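Tryptophanyl-tRNA synthetase (Cryptosporidium parvum Iowa II, PDB 3HV0) probably catalyses the ATP-dependent charging of tRNA(Trp) with L-tryptophan, releasing AMP and diphosphate, and is represented here by its C-terminal portion, which contains the class I synthetase core. Local coordinates at residues R38-T43 with L66-E70; Q45-F51 with F98-L102. All coordinates share one frame; numbering follows the deposited sequence.

Interaction 1 of 2, residues R38-T43 with L66-E70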
ATOM      1  N   ARG A  38      -7.589  37.505 -14.563  1.00 15.81           N
ATOM      2  CA  ARG A  38      -6.652  37.700 -13.438  1.00 15.59           C
ATOM      3  C   ARG A  38      -5.349  36.970 -13.701  1.00 16.12           C
ATOM      4  O   ARG A  38      -4.274  37.455 -13.350  1.00 15.87           O
ATOM      5  CB  ARG A  38      -7.280  37.281 -12.096  1.00 15.05           C
ATOM      6  CG  ARG A  38      -6.333  37.342 -10.861  1.00 13.71           C
ATOM      7  CD  ARG A  38      -7.087  37.631  -9.535  1.00 11.32           C
ATOM      8  NE  ARG A  38      -6.457  37.035  -8.351  1.00  9.15           N
ATOM      9  CZ  ARG A  38      -6.900  35.945  -7.708  1.00  9.93           C
ATOM     10  NH1 ARG A  38      -7.997  35.298  -8.117  1.00  9.63           N
ATOM     11  NH2 ARG A  38      -6.238  35.483  -6.646  1.00  8.21           N
ATOM     12  N   MET A  39      -5.469  35.826 -14.364  1.00 16.92           N
ATOM     13  CA  MET A  39      -4.340  34.998 -14.748  1.00 17.70           C
ATOM     14  C   MET A  39      -3.502  35.590 -15.881  1.00 18.29           C
ATOM     15  O   MET A  39      -2.298  35.777 -15.713  1.00 18.33           O
ATOM     16  CB  MET A  39      -4.853  33.615 -15.154  1.00 17.89           C
ATOM     17  CG  MET A  39      -3.910  32.826 -16.009  1.00 18.01           C
ATOM     18  SD  MET A  39      -4.164  31.097 -15.706  1.00 20.51           S
ATOM     19  CE  MET A  39      -2.658  30.465 -16.446  1.00 20.71           C
ATOM     20  N   GLU A  40      -4.128  35.842 -17.032  1.00 19.14           N
ATOM     21  CA  GLU A  40      -3.439  36.420 -18.195  1.00 19.97           C
ATOM     22  C   GLU A  40      -2.641  37.652 -17.776  1.00 20.92           C
ATOM     23  O   GLU A  40      -1.522  37.873 -18.243  1.00 21.18           O
ATOM     24  CB  GLU A  40      -4.438  36.851 -19.279  1.00 20.06           C
ATOM     25  CG  GLU A  40      -5.260  35.742 -19.936  1.00 19.60           C
ATOM     26  CD  GLU A  40      -6.048  36.236 -21.151  1.00 19.29           C
ATOM     27  OE1 GLU A  40      -6.262  37.459 -21.269  1.00 19.51           O
ATOM     28  OE2 GLU A  40      -6.446  35.407 -22.002  1.00 18.60           O
ATOM     29  N   ARG A  41      -3.250  38.452 -16.903  1.00 21.94           N
ATOM     30  CA  ARG A  41      -2.617  39.629 -16.281  1.00 22.79           C
ATOM     31  C   ARG A  41      -1.297  39.247 -15.615  1.00 23.08           C
ATOM     32  O   ARG A  41      -0.291  39.941 -15.742  1.00 22.75           O
ATOM     33  CB  ARG A  41      -3.555  40.187 -15.199  1.00 22.99           C
ATOM     34  CG  ARG A  41      -3.517  41.664 -14.990  1.00 23.70           C
ATOM     35  CD  ARG A  41      -4.806  42.316 -15.471  1.00 25.50           C
ATOM     36  NE  ARG A  41      -5.948  42.037 -14.596  1.00 26.40           N
ATOM     37  CZ  ARG A  41      -7.157  42.595 -14.716  1.00 27.13           C
ATOM     38  NH1 ARG A  41      -7.417  43.476 -15.683  1.00 27.06           N
ATOM     39  NH2 ARG A  41      -8.121  42.268 -13.861  1.00 27.65           N
ATOM     40  N   LEU A  42      -1.333  38.108 -14.925  1.00 23.55           N
ATOM     41  CA  LEU A  42      -0.284  37.663 -14.014  1.00 23.92           C
ATOM     42  C   LEU A  42       0.814  36.794 -14.649  1.00 24.11           C
ATOM     43  O   LEU A  42       1.800  36.483 -13.976  1.00 24.45           O
ATOM     44  CB  LEU A  42      -0.937  36.853 -12.883  1.00 23.97           C
ATOM     45  CG  LEU A  42      -0.329  36.916 -11.484  1.00 23.88           C
ATOM     46  CD1 LEU A  42      -0.244  38.369 -10.977  1.00 23.20           C
ATOM     47  CD2 LEU A  42      -1.171  36.062 -10.565  1.00 22.85           C
ATOM     48  N   THR A  43       0.649  36.382 -15.908  1.00 24.03           N
ATOM     49  CA  THR A  43       1.671  35.559 -16.578  1.00 24.03           C
ATOM     50  C   THR A  43       2.218  36.124 -17.882  1.00 23.87           C
ATOM     51  O   THR A  43       3.227  35.632 -18.382  1.00 23.73           O
ATOM     52  CB  THR A  43       1.142  34.153 -16.879  1.00 24.06           C
ATOM     53  OG1 THR A  43       0.095  34.231 -17.855  1.00 24.51           O
ATOM     54  CG2 THR A  43       0.626  33.503 -15.608  1.00 23.83           C
ATOM     55  N   LEU A  66      -3.560  31.490  -7.709  1.00 27.16           N
ATOM     56  CA  LEU A  66      -3.240  32.786  -8.253  1.00 27.43           C
ATOM     57  C   LEU A  66      -2.814  33.722  -7.122  1.00 27.57           C
ATOM     58  O   LEU A  66      -1.948  34.577  -7.323  1.00 27.54           O
ATOM     59  CB  LEU A  66      -4.444  33.364  -9.010  1.00 27.69           C
ATOM     60  CG  LEU A  66      -4.988  32.538 -10.185  1.00 27.81           C
ATOM     61  CD1 LEU A  66      -6.279  33.134 -10.730  1.00 28.08           C
ATOM     62  CD2 LEU A  66      -3.939  32.454 -11.281  1.00 27.91           C
ATOM     63  N   ASP A  67      -3.424  33.559  -5.940  1.00 27.47           N
ATOM     64  CA  ASP A  67      -3.039  34.345  -4.756  1.00 27.09           C
ATOM     65  C   ASP A  67      -1.569  34.080  -4.468  1.00 26.68           C
ATOM     66  O   ASP A  67      -0.772  35.014  -4.287  1.00 26.60           O
ATOM     67  CB  ASP A  67      -3.880  33.975  -3.514  1.00 26.98           C
ATOM     68  CG  ASP A  67      -5.269  34.628  -3.500  1.00 27.59           C
ATOM     69  OD1 ASP A  67      -5.502  35.652  -4.188  1.00 27.89           O
ATOM     70  OD2 ASP A  67      -6.143  34.117  -2.771  1.00 27.53           O
ATOM     71  N   VAL A  68      -1.233  32.795  -4.433  1.00 25.95           N
ATOM     72  CA  VAL A  68       0.124  32.322  -4.166  1.00 25.71           C
ATOM     73  C   VAL A  68       1.108  32.798  -5.220  1.00 25.49           C
ATOM     74  O   VAL A  68       2.187  33.270  -4.890  1.00 25.28           O
ATOM     75  CB  VAL A  68       0.160  30.762  -4.059  1.00 25.68           C
ATOM     76  CG1 VAL A  68       1.497  30.200  -4.498  1.00 25.49           C
ATOM     77  CG2 VAL A  68      -0.163  30.347  -2.642  1.00 25.04           C
ATOM     78  N   TYR A  69       0.733  32.679  -6.488  1.00 25.66           N
ATOM     79  CA  TYR A  69       1.614  33.100  -7.573  1.00 25.85           C
ATOM     80  C   TYR A  69       1.742  34.633  -7.593  1.00 26.17           C
ATOM     81  O   TYR A  69       2.790  35.171  -7.955  1.00 25.88           O
ATOM     82  CB  TYR A  69       1.121  32.568  -8.913  1.00 25.78           C
ATOM     83  CG  TYR A  69       2.187  32.567  -9.987  1.00 26.37           C
ATOM     84  CD1 TYR A  69       3.173  31.588 -10.012  1.00 27.72           C
ATOM     85  CD2 TYR A  69       2.209  33.540 -10.985  1.00 27.04           C
ATOM     86  CE1 TYR A  69       4.152  31.575 -11.008  1.00 28.28           C
ATOM     87  CE2 TYR A  69       3.185  33.544 -11.980  1.00 27.46           C
ATOM     88  CZ  TYR A  69       4.151  32.567 -11.985  1.00 27.96           C
ATOM     89  OH  TYR A  69       5.115  32.576 -12.969  1.00 29.07           O
ATOM     90  N   GLU A  70       0.677  35.321  -7.176  1.00 26.64           N
ATOM     91  CA  GLU A  70       0.694  36.778  -6.986  1.00 27.16           C
ATOM     92  C   GLU A  70       1.786  37.212  -6.019  1.00 27.18           C
ATOM     93  O   GLU A  70       2.371  38.283  -6.180  1.00 27.11           O
ATOM     94  CB  GLU A  70      -0.651  37.295  -6.436  1.00 27.44           C
ATOM     95  CG  GLU A  70      -1.758  37.525  -7.473  1.00 29.19           C
ATOM     96  CD  GLU A  70      -3.075  38.040  -6.866  1.00 30.68           C
ATOM     97  OE1 GLU A  70      -3.062  39.111  -6.189  1.00 29.07           O
ATOM     98  OE2 GLU A  70      -4.116  37.359  -7.100  1.00 30.38           O
TER

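Interaction 2 of 2, residues Q45-F51 with F98-L102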
ATOM      1  N   GLN A  45       0.880  35.775 -20.658  1.00 24.62           N
ATOM      2  CA  GLN A  45       0.413  34.948 -21.751  1.00 24.74           C
ATOM      3  C   GLN A  45      -1.095  35.056 -21.843  1.00 24.62           C
ATOM      4  O   GLN A  45      -1.781  35.180 -20.840  1.00 23.87           O
ATOM      5  CB  GLN A  45       0.895  33.520 -21.599  1.00 25.08           C
ATOM      6  CG  GLN A  45       2.317  33.271 -22.127  1.00 25.87           C
ATOM      7  CD  GLN A  45       2.803  31.839 -21.837  1.00 27.84           C
ATOM      8  OE1 GLN A  45       2.019  30.873 -21.861  1.00 28.58           O
ATOM      9  NE2 GLN A  45       4.098  31.701 -21.552  1.00 28.13           N
ATOM     10  N   LYS A  46      -1.581  35.102 -23.080  1.00 25.27           N
ATOM     11  CA  LYS A  46      -3.011  35.046 -23.380  1.00 25.55           C
ATOM     12  C   LYS A  46      -3.514  33.659 -22.949  1.00 25.01           C
ATOM     13  O   LYS A  46      -2.739  32.704 -22.888  1.00 24.67           O
ATOM     14  CB  LYS A  46      -3.259  35.350 -24.874  1.00 25.69           C
ATOM     15  CG  LYS A  46      -4.228  34.408 -25.591  1.00 27.54           C
ATOM     16  CD  LYS A  46      -4.402  34.796 -27.058  1.00 28.62           C
ATOM     17  CE  LYS A  46      -5.382  35.947 -27.231  1.00 29.53           C
ATOM     18  NZ  LYS A  46      -6.796  35.543 -26.952  1.00 29.61           N
ATOM     19  N   ALA A  47      -4.797  33.567 -22.620  1.00 24.76           N
ATOM     20  CA  ALA A  47      -5.331  32.375 -21.949  1.00 24.35           C
ATOM     21  C   ALA A  47      -5.489  31.239 -22.932  1.00 23.93           C
ATOM     22  O   ALA A  47      -5.874  31.437 -24.084  1.00 23.44           O
ATOM     23  CB  ALA A  47      -6.667  32.673 -21.280  1.00 24.23           C
ATOM     24  N   HIS A  48      -5.193  30.039 -22.461  1.00 23.83           N
ATOM     25  CA  HIS A  48      -5.411  28.863 -23.262  1.00 23.97           C
ATOM     26  C   HIS A  48      -6.884  28.779 -23.600  1.00 24.25           C
ATOM     27  O   HIS A  48      -7.733  29.089 -22.765  1.00 24.21           O
ATOM     28  CB  HIS A  48      -4.988  27.623 -22.509  1.00 24.01           C
ATOM     29  CG  HIS A  48      -4.806  26.427 -23.376  1.00 24.06           C
ATOM     30  ND1 HIS A  48      -5.830  25.554 -23.665  1.00 25.83           N
ATOM     31  CD2 HIS A  48      -3.712  25.948 -24.011  1.00 25.49           C
ATOM     32  CE1 HIS A  48      -5.373  24.576 -24.428  1.00 26.34           C
ATOM     33  NE2 HIS A  48      -4.090  24.796 -24.658  1.00 26.90           N
ATOM     34  N   HIS A  49      -7.188  28.372 -24.829  1.00 24.49           N
ATOM     35  CA  HIS A  49      -8.572  28.313 -25.278  1.00 24.82           C
ATOM     36  C   HIS A  49      -9.478  27.327 -24.502  1.00 25.14           C
ATOM     37  O   HIS A  49     -10.686  27.527 -24.488  1.00 25.37           O
ATOM     38  CB  HIS A  49      -8.663  28.097 -26.806  1.00 25.05           C
ATOM     39  CG  HIS A  49      -8.040  26.822 -27.287  1.00 25.48           C
ATOM     40  ND1 HIS A  49      -6.691  26.702 -27.538  1.00 26.65           N
ATOM     41  CD2 HIS A  49      -8.585  25.616 -27.564  1.00 24.90           C
ATOM     42  CE1 HIS A  49      -6.432  25.474 -27.949  1.00 25.90           C
ATOM     43  NE2 HIS A  49      -7.565  24.798 -27.977  1.00 25.74           N
ATOM     44  N   PHE A  50      -8.947  26.312 -23.816  1.00 25.07           N
ATOM     45  CA  PHE A  50      -9.840  25.482 -22.978  1.00 25.74           C
ATOM     46  C   PHE A  50     -10.567  26.300 -21.903  1.00 26.58           C
ATOM     47  O   PHE A  50     -11.537  25.829 -21.295  1.00 26.85           O
ATOM     48  CB  PHE A  50      -9.119  24.302 -22.303  1.00 25.46           C
ATOM     49  CG  PHE A  50      -8.549  23.293 -23.265  1.00 24.95           C
ATOM     50  CD1 PHE A  50      -9.026  23.173 -24.570  1.00 24.67           C
ATOM     51  CD2 PHE A  50      -7.526  22.462 -22.873  1.00 24.31           C
ATOM     52  CE1 PHE A  50      -8.474  22.263 -25.434  1.00 23.28           C
ATOM     53  CE2 PHE A  50      -6.994  21.542 -23.743  1.00 23.22           C
ATOM     54  CZ  PHE A  50      -7.464  21.447 -25.022  1.00 21.31           C
ATOM     55  N   PHE A  51     -10.086  27.506 -21.647  1.00 27.06           N
ATOM     56  CA  PHE A  51     -10.757  28.386 -20.726  1.00 27.88           C
ATOM     57  C   PHE A  51     -11.941  29.013 -21.440  1.00 28.52           C
ATOM     58  O   PHE A  51     -13.087  28.814 -21.028  1.00 29.30           O
ATOM     59  CB  PHE A  51      -9.816  29.477 -20.245  1.00 28.23           C
ATOM     60  CG  PHE A  51      -8.866  29.055 -19.136  1.00 28.70           C
ATOM     61  CD1 PHE A  51      -9.345  28.758 -17.868  1.00 28.14           C
ATOM     62  CD2 PHE A  51      -7.490  29.047 -19.343  1.00 28.52           C
ATOM     63  CE1 PHE A  51      -8.486  28.446 -16.856  1.00 26.50           C
ATOM     64  CE2 PHE A  51      -6.630  28.734 -18.326  1.00 26.82           C
ATOM     65  CZ  PHE A  51      -7.128  28.437 -17.086  1.00 27.04           C
ATOM     66  N   PHE A  98      -3.442  20.643 -21.527  1.00 25.20           N
ATOM     67  CA  PHE A  98      -3.747  21.788 -20.657  1.00 25.23           C
ATOM     68  C   PHE A  98      -2.688  22.024 -19.564  1.00 25.25           C
ATOM     69  O   PHE A  98      -2.271  23.156 -19.313  1.00 25.99           O
ATOM     70  CB  PHE A  98      -5.108  21.603 -20.018  1.00 24.98           C
ATOM     71  CG  PHE A  98      -5.596  22.809 -19.312  1.00 25.28           C
ATOM     72  CD1 PHE A  98      -5.956  23.938 -20.031  1.00 26.51           C
ATOM     73  CD2 PHE A  98      -5.688  22.829 -17.930  1.00 25.71           C
ATOM     74  CE1 PHE A  98      -6.406  25.074 -19.391  1.00 26.76           C
ATOM     75  CE2 PHE A  98      -6.143  23.934 -17.270  1.00 26.06           C
ATOM     76  CZ  PHE A  98      -6.515  25.076 -17.999  1.00 27.36           C
ATOM     77  N   THR A  99      -2.244  20.945 -18.938  1.00 24.63           N
ATOM     78  CA  THR A  99      -1.166  21.002 -17.963  1.00 24.18           C
ATOM     79  C   THR A  99       0.171  21.516 -18.520  1.00 24.41           C
ATOM     80  O   THR A  99       0.924  22.195 -17.826  1.00 24.15           O
ATOM     81  CB  THR A  99      -0.897  19.618 -17.417  1.00 24.43           C
ATOM     82  OG1 THR A  99      -2.119  19.064 -16.891  1.00 23.11           O
ATOM     83  CG2 THR A  99       0.206  19.702 -16.341  1.00 24.02           C
ATOM     84  N   LYS A 100       0.497  21.149 -19.754  1.00 24.56           N
ATOM     85  CA  LYS A 100       1.714  21.650 -20.393  1.00 24.52           C
ATOM     86  C   LYS A 100       1.597  23.169 -20.485  1.00 24.40           C
ATOM     87  O   LYS A 100       2.522  23.888 -20.146  1.00 23.84           O
ATOM     88  CB  LYS A 100       1.884  21.035 -21.795  1.00 24.90           C
ATOM     89  CG  LYS A 100       3.289  21.135 -22.396  1.00 24.30           C
ATOM     90  CD  LYS A 100       3.372  22.223 -23.447  1.00 25.55           C
ATOM     91  CE  LYS A 100       4.812  22.420 -24.010  1.00 25.50           C
ATOM     92  NZ  LYS A 100       5.824  22.692 -22.937  1.00 24.31           N
ATOM     93  N   TYR A 101       0.432  23.638 -20.912  1.00 24.46           N
ATOM     94  CA  TYR A 101       0.183  25.066 -21.011  1.00 25.03           C
ATOM     95  C   TYR A 101       0.358  25.717 -19.626  1.00 25.43           C
ATOM     96  O   TYR A 101       0.972  26.790 -19.503  1.00 24.44           O
ATOM     97  CB  TYR A 101      -1.214  25.356 -21.573  1.00 24.92           C
ATOM     98  CG  TYR A 101      -1.723  26.697 -21.158  1.00 24.94           C
ATOM     99  CD1 TYR A 101      -1.280  27.858 -21.796  1.00 25.03           C
ATOM    100  CD2 TYR A 101      -2.618  26.825 -20.093  1.00 25.06           C
ATOM    101  CE1 TYR A 101      -1.733  29.111 -21.404  1.00 24.78           C
ATOM    102  CE2 TYR A 101      -3.073  28.075 -19.687  1.00 24.74           C
ATOM    103  CZ  TYR A 101      -2.619  29.214 -20.347  1.00 25.15           C
ATOM    104  OH  TYR A 101      -3.083  30.446 -19.963  1.00 25.76           O
ATOM    105  N   LEU A 102      -0.173  25.060 -18.590  1.00 25.46           N
ATOM    106  CA  LEU A 102      -0.028  25.590 -17.242  1.00 25.71           C
ATOM    107  C   LEU A 102       1.437  25.566 -16.776  1.00 25.96           C
ATOM    108  O   LEU A 102       1.869  26.426 -16.021  1.00 25.77           O
ATOM    109  CB  LEU A 102      -0.891  24.814 -16.263  1.00 25.90           C
ATOM    110  CG  LEU A 102      -2.410  24.933 -16.389  1.00 25.71           C
ATOM    111  CD1 LEU A 102      -3.052  23.835 -15.529  1.00 24.69           C
ATOM    112  CD2 LEU A 102      -2.893  26.310 -16.004  1.00 24.28           C
TER
HETATM  113  O   HOH W   1      -2.130  32.651 -20.336  1.00  2.00           O

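Interaction 1 of 2, residues R38-T43 with L66-E70
R38 reaches from helix 33-43 across to D67 and E70 on helix 62-70, building a salt-bridge network along the outer side of two helices that run nearly the same way. The short axes diverge by 24° and stay 10.9 Å apart at their closest. That is generous spacing, and long side chains do the bridging. The packed side lies at L66 and M39, both buried. L66 CD2 rests on M39 CB at 4.1 Å, and beyond CB the methionine runs off toward helix 93-106, where it meets Y101, T105 and F106. Beside this pair, the rim of the Y69 ring turns to the L42 backbone, CE2 standing 3.8 Å from L42 O with the oxygen near the ring plane; F106 packs edge-to-face with the same ring. The L42 side chain makes the transition to the solvent side: its CD2 methyl lies over the L66 carbonyl oxygen and presses on E70 CG at 3.5 Å. The solvent side is looser and charged. With CG of R38 anti to the backbone N (chi1 175°) and the chain extended from there to NE, the guanidinium arrives above L66, whose CB sits under one face, 3.6 Å from NH2. Its edge serves the acids. NH2 meets D67 OD1 at 2.6 Å in a salt bridge and also bonds the carbonyl of E63; the shared guanidinium would be expected to favour the ionised form of both carboxylates. The E70 carboxylate stands almost upright to the guanidinium, its plane turned by 85°, and offers one oxygen to two donors: OE2 accepts from R38 NE at 2.7 Å and from R38 NH2 at 2.9 Å, the two nitrogens approaching from opposite faces of the carboxylate.

Interaction 2 of 2, residues Q45-F51 with F98-L102
Y101 OH is the polar centre here: H48 N points at it over 3.3 Å, a weak bond with an N-H...O angle of 149°, and a water lies in the ring plane beyond it. The water link is doubtful, since its 2.4 Å distance from Y101 OH is too short to be taken literally and its bonds to Q45 O and K46 O are weak. The amide end of Q45 goes elsewhere, to T105. H48 CB sits over the centre of the Y101 ring, 3.3 Å from its centroid, a close CH-pi contact. A chi1 of -163° swings the imidazole away from the backbone N and carries it past the tyrosine toward Y101 CB. The same histidine is the N-cap of helix 49-52: its ND1 accepts from F50 N at 3.2 Å, which holds the ring in place, and CE1 lies over the centre of the F50 ring. F98 wedges in from the other helix. Its edge meets the face of F51 with planes 67° apart and F98 CZ 3.5 Å from F51 CZ, while F50 CD2 packs on F98 CD1 at 3.6 Å. H48, F51, F98 and Y101 thus form an aromatic cluster. Helix 93-106 follows the class I HIGH signature, here HVGH, and is the helix of the beta-alpha-beta crossover joining strands 76-81 and 110-114 of the Rossmann fold; F98 stacks on F56 and, like F51, touches I252 of strand 250-254, while I36 and M39 of helix 33-43 close over F51 and Y101.

Helix 33-43 and the turn after it connect the two contacts: interaction 1 packs the helix beside helix 62-70, and interaction 2 then sets residues 45-51 on helix 93-106. The two meet directly, since M39 CE packs on Y101 OH and the E40 carboxylate probably accepts from A47 N. The centre of interaction 1 is about 22 Å from the centre of the chain, and its bonds across the segments are charged and mostly near solvent. Interaction 2, its centre about 13 Å from that of the chain, is built on aromatic rings, the three phenylalanines buried and H48 and Y101 partly exposed; the one direct hydrogen bond between its segments is weak. The side chain of F98 is about 11 Å from the bound tryptophan.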